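Local coordinates for protein HTH-type transcriptional regulator mcbR (Escherichia coli UMEA 3718-1, PDB 4P9F) that represses mcbA expression by binding its promoter region, preventing colanic acid overproduction and mucoidy, and is important for biofilm formation, at residues L88-L93 / P143-M148. Numbering follows the deposited sequence.
Sequences LMAVAL and PILCEM
Leu145, whose side chain reaches Met89 and Ala90, also gives its backbone N to a hydrogen bond with Glu78 OE2 of the second subunit, and the same carboxylate oxygen takes a weak second bond from Ile144 N, at the start of helix 143-156. In the all-helical FCD domain of this GntR-family regulator, that helix packs here against helix 73-95. Between 88-93 and 143-148 the nearest CA atoms, those of Ala90 and Leu145, are 7.2 Å apart, and no hydrogen bond joins the two segments. With CG anti to the backbone N (chi1 174°), Leu145 sets its CD2 methyl against the backbone of Ala90: CD2 lies 3.8 Å from Ala90 CA. Ala90 has just a methyl to offer here, its CB 3.9 Å from Leu145 CD2. Around this core, Tyr137 of helix 122-138 packs on Ala90, Leu86 touches Leu145, and Glu85 of the second subunit packs against Met89. Met89, present as selenomethionine, also leaves its helix with CG anti to N, then bends at chi3 (-23°). Its chain passes obliquely by the same leucine methyl, with SE 4.0 Å from Leu145 CD2.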
ATOM      1  N   LEU A  88       5.958  11.195  -4.839  1.00 26.30           N
ATOM      2  CA  LEU A  88       5.983  12.242  -5.846  1.00 27.74           C
ATOM      3  C   LEU A  88       4.557  12.590  -6.280  1.00 33.77           C
ATOM      4  O   LEU A  88       4.240  13.749  -6.552  1.00 31.69           O
ATOM      5  CB  LEU A  88       6.821  11.812  -7.049  1.00 24.48           C
ATOM      6  CG  LEU A  88       8.334  11.720  -6.792  1.00 34.77           C
ATOM      7  CD1 LEU A  88       9.100  11.469  -8.086  1.00 29.91           C
ATOM      8  CD2 LEU A  88       8.830  12.965  -6.108  1.00 35.93           C
HETATM    9  N   MSE A  89       3.700  11.581  -6.350  1.00 31.32           N
HETATM   10  CA  MSE A  89       2.288  11.809  -6.662  1.00 36.46           C
HETATM   11  C   MSE A  89       1.618  12.600  -5.546  1.00 36.30           C
HETATM   12  O   MSE A  89       0.875  13.557  -5.804  1.00 28.90           O
HETATM   13  CB  MSE A  89       1.547  10.476  -6.866  1.00 32.09           C
HETATM   14  CG  MSE A  89       0.058  10.616  -7.189  1.00 33.79           C
HETATM   15 SE   MSE A  89      -0.881   8.869  -7.105  0.76 45.23          SE
HETATM   16  CE  MSE A  89       0.642   7.693  -7.390  1.00 78.48           C
ATOM     17  N   ALA A  90       1.878  12.188  -4.308  1.00 23.75           N
ATOM     18  CA  ALA A  90       1.341  12.889  -3.157  1.00 28.42           C
ATOM     19  C   ALA A  90       1.790  14.351  -3.131  1.00 34.08           C
ATOM     20  O   ALA A  90       0.974  15.248  -2.926  1.00 31.24           O
ATOM     21  CB  ALA A  90       1.752  12.183  -1.847  1.00 23.72           C
ATOM     22  N   VAL A  91       3.080  14.598  -3.341  1.00 30.34           N
ATOM     23  CA  VAL A  91       3.575  15.976  -3.230  1.00 28.01           C
ATOM     24  C   VAL A  91       2.997  16.877  -4.331  1.00 30.84           C
ATOM     25  O   VAL A  91       2.707  18.034  -4.063  1.00 35.35           O
ATOM     26  CB  VAL A  91       5.140  16.036  -3.243  1.00 37.18           C
ATOM     27  CG1 VAL A  91       5.715  15.849  -4.647  1.00 28.46           C
ATOM     28  CG2 VAL A  91       5.621  17.341  -2.647  1.00 41.00           C
ATOM     29  N   ALA A  92       2.779  16.336  -5.535  1.00 31.66           N
ATOM     30  CA  ALA A  92       2.251  17.135  -6.639  1.00 38.10           C
ATOM     31  C   ALA A  92       0.799  17.502  -6.395  1.00 39.07           C
ATOM     32  O   ALA A  92       0.387  18.609  -6.704  1.00 42.13           O
ATOM     33  CB  ALA A  92       2.399  16.400  -7.982  1.00 29.55           C
ATOM     34  N   LEU A  93       0.032  16.588  -5.811  1.00 38.05           N
ATOM     35  CA  LEU A  93      -1.367  16.859  -5.529  1.00 35.99           C
ATOM     36  C   LEU A  93      -1.535  17.805  -4.348  1.00 39.45           C
ATOM     37  O   LEU A  93      -2.519  18.535  -4.259  1.00 45.57           O
ATOM     38  CB  LEU A  93      -2.096  15.548  -5.236  1.00 38.40           C
ATOM     39  CG  LEU A  93      -2.217  14.613  -6.427  1.00 40.41           C
ATOM     40  CD1 LEU A  93      -2.837  13.287  -5.998  1.00 36.61           C
ATOM     41  CD2 LEU A  93      -3.040  15.298  -7.515  1.00 43.27           C
ATOM     42  N   PRO A 143      -6.325  10.134   1.398  1.00 28.52           N
ATOM     43  CA  PRO A 143      -6.039   9.380   2.631  1.00 31.57           C
ATOM     44  C   PRO A 143      -5.489   7.983   2.389  1.00 26.77           C
ATOM     45  O   PRO A 143      -4.645   7.518   3.156  1.00 26.58           O
ATOM     46  CB  PRO A 143      -7.411   9.285   3.318  1.00 33.18           C
ATOM     47  CG  PRO A 143      -8.236  10.324   2.688  1.00 37.95           C
ATOM     48  CD  PRO A 143      -7.747  10.506   1.304  1.00 32.94           C
ATOM     49  N   ILE A 144      -5.978   7.311   1.351  1.00 29.94           N
ATOM     50  CA  ILE A 144      -5.504   5.968   1.024  1.00 25.96           C
ATOM     51  C   ILE A 144      -4.074   6.014   0.475  1.00 26.59           C
ATOM     52  O   ILE A 144      -3.234   5.152   0.797  1.00 25.88           O
ATOM     53  CB  ILE A 144      -6.441   5.280   0.012  1.00 26.48           C
ATOM     54  CG1 ILE A 144      -7.859   5.190   0.601  1.00 31.55           C
ATOM     55  CG2 ILE A 144      -5.943   3.882  -0.310  1.00 25.86           C
ATOM     56  CD1 ILE A 144      -8.864   4.496  -0.318  1.00 31.61           C
ATOM     57  N   LEU A 145      -3.789   7.033  -0.333  1.00 24.82           N
ATOM     58  CA  LEU A 145      -2.427   7.233  -0.831  1.00 24.30           C
ATOM     59  C   LEU A 145      -1.488   7.474   0.339  1.00 23.55           C
ATOM     60  O   LEU A 145      -0.465   6.822   0.450  1.00 22.84           O
ATOM     61  CB  LEU A 145      -2.358   8.411  -1.820  1.00 24.42           C
ATOM     62  CG  LEU A 145      -0.990   8.867  -2.342  1.00 23.61           C
ATOM     63  CD1 LEU A 145      -0.264   7.747  -3.061  1.00 25.91           C
ATOM     64  CD2 LEU A 145      -1.137  10.074  -3.292  1.00 24.50           C
ATOM     65  N   CYS A 146      -1.867   8.378   1.238  1.00 24.17           N
ATOM     66  CA  CYS A 146      -1.036   8.657   2.412  1.00 24.72           C
ATOM     67  C   CYS A 146      -0.825   7.446   3.325  1.00 29.07           C
ATOM     68  O   CYS A 146       0.294   7.207   3.770  1.00 25.98           O
ATOM     69  CB  CYS A 146      -1.662   9.799   3.232  1.00 26.00           C
ATOM     70  SG  CYS A 146      -1.659  11.389   2.315  1.00 37.87           S
ATOM     71  N   GLU A 147      -1.890   6.690   3.593  1.00 24.11           N
ATOM     72  CA  GLU A 147      -1.779   5.481   4.415  1.00 25.20           C
ATOM     73  C   GLU A 147      -0.832   4.486   3.768  1.00 23.07           C
ATOM     74  O   GLU A 147      -0.037   3.839   4.439  1.00 26.48           O
ATOM     75  CB  GLU A 147      -3.150   4.819   4.654  1.00 24.74           C
ATOM     76  CG  GLU A 147      -3.179   3.818   5.863  1.00 39.34           C
ATOM     77  CD  GLU A 147      -2.592   2.408   5.579  1.00 54.70           C
ATOM     78  OE1 GLU A 147      -2.559   1.969   4.404  1.00 43.46           O
ATOM     79  OE2 GLU A 147      -2.172   1.722   6.547  1.00 49.23           O
HETATM   80  N   MSE A 148      -0.920   4.352   2.453  1.00 24.06           N
HETATM   81  CA  MSE A 148      -0.038   3.418   1.757  1.00 22.23           C
HETATM   82  C   MSE A 148       1.429   3.854   1.880  1.00 22.27           C
HETATM   83  O   MSE A 148       2.331   3.028   2.053  1.00 22.35           O
HETATM   84  CB  MSE A 148      -0.424   3.294   0.282  1.00 23.60           C
HETATM   85  CG  MSE A 148       0.443   2.274  -0.450  1.00 27.90           C
HETATM   86 SE   MSE A 148      -0.342   1.629  -2.111  0.78 38.22          SE
HETATM   87  CE  MSE A 148      -1.976   0.911  -1.340  1.00 36.99           C
TER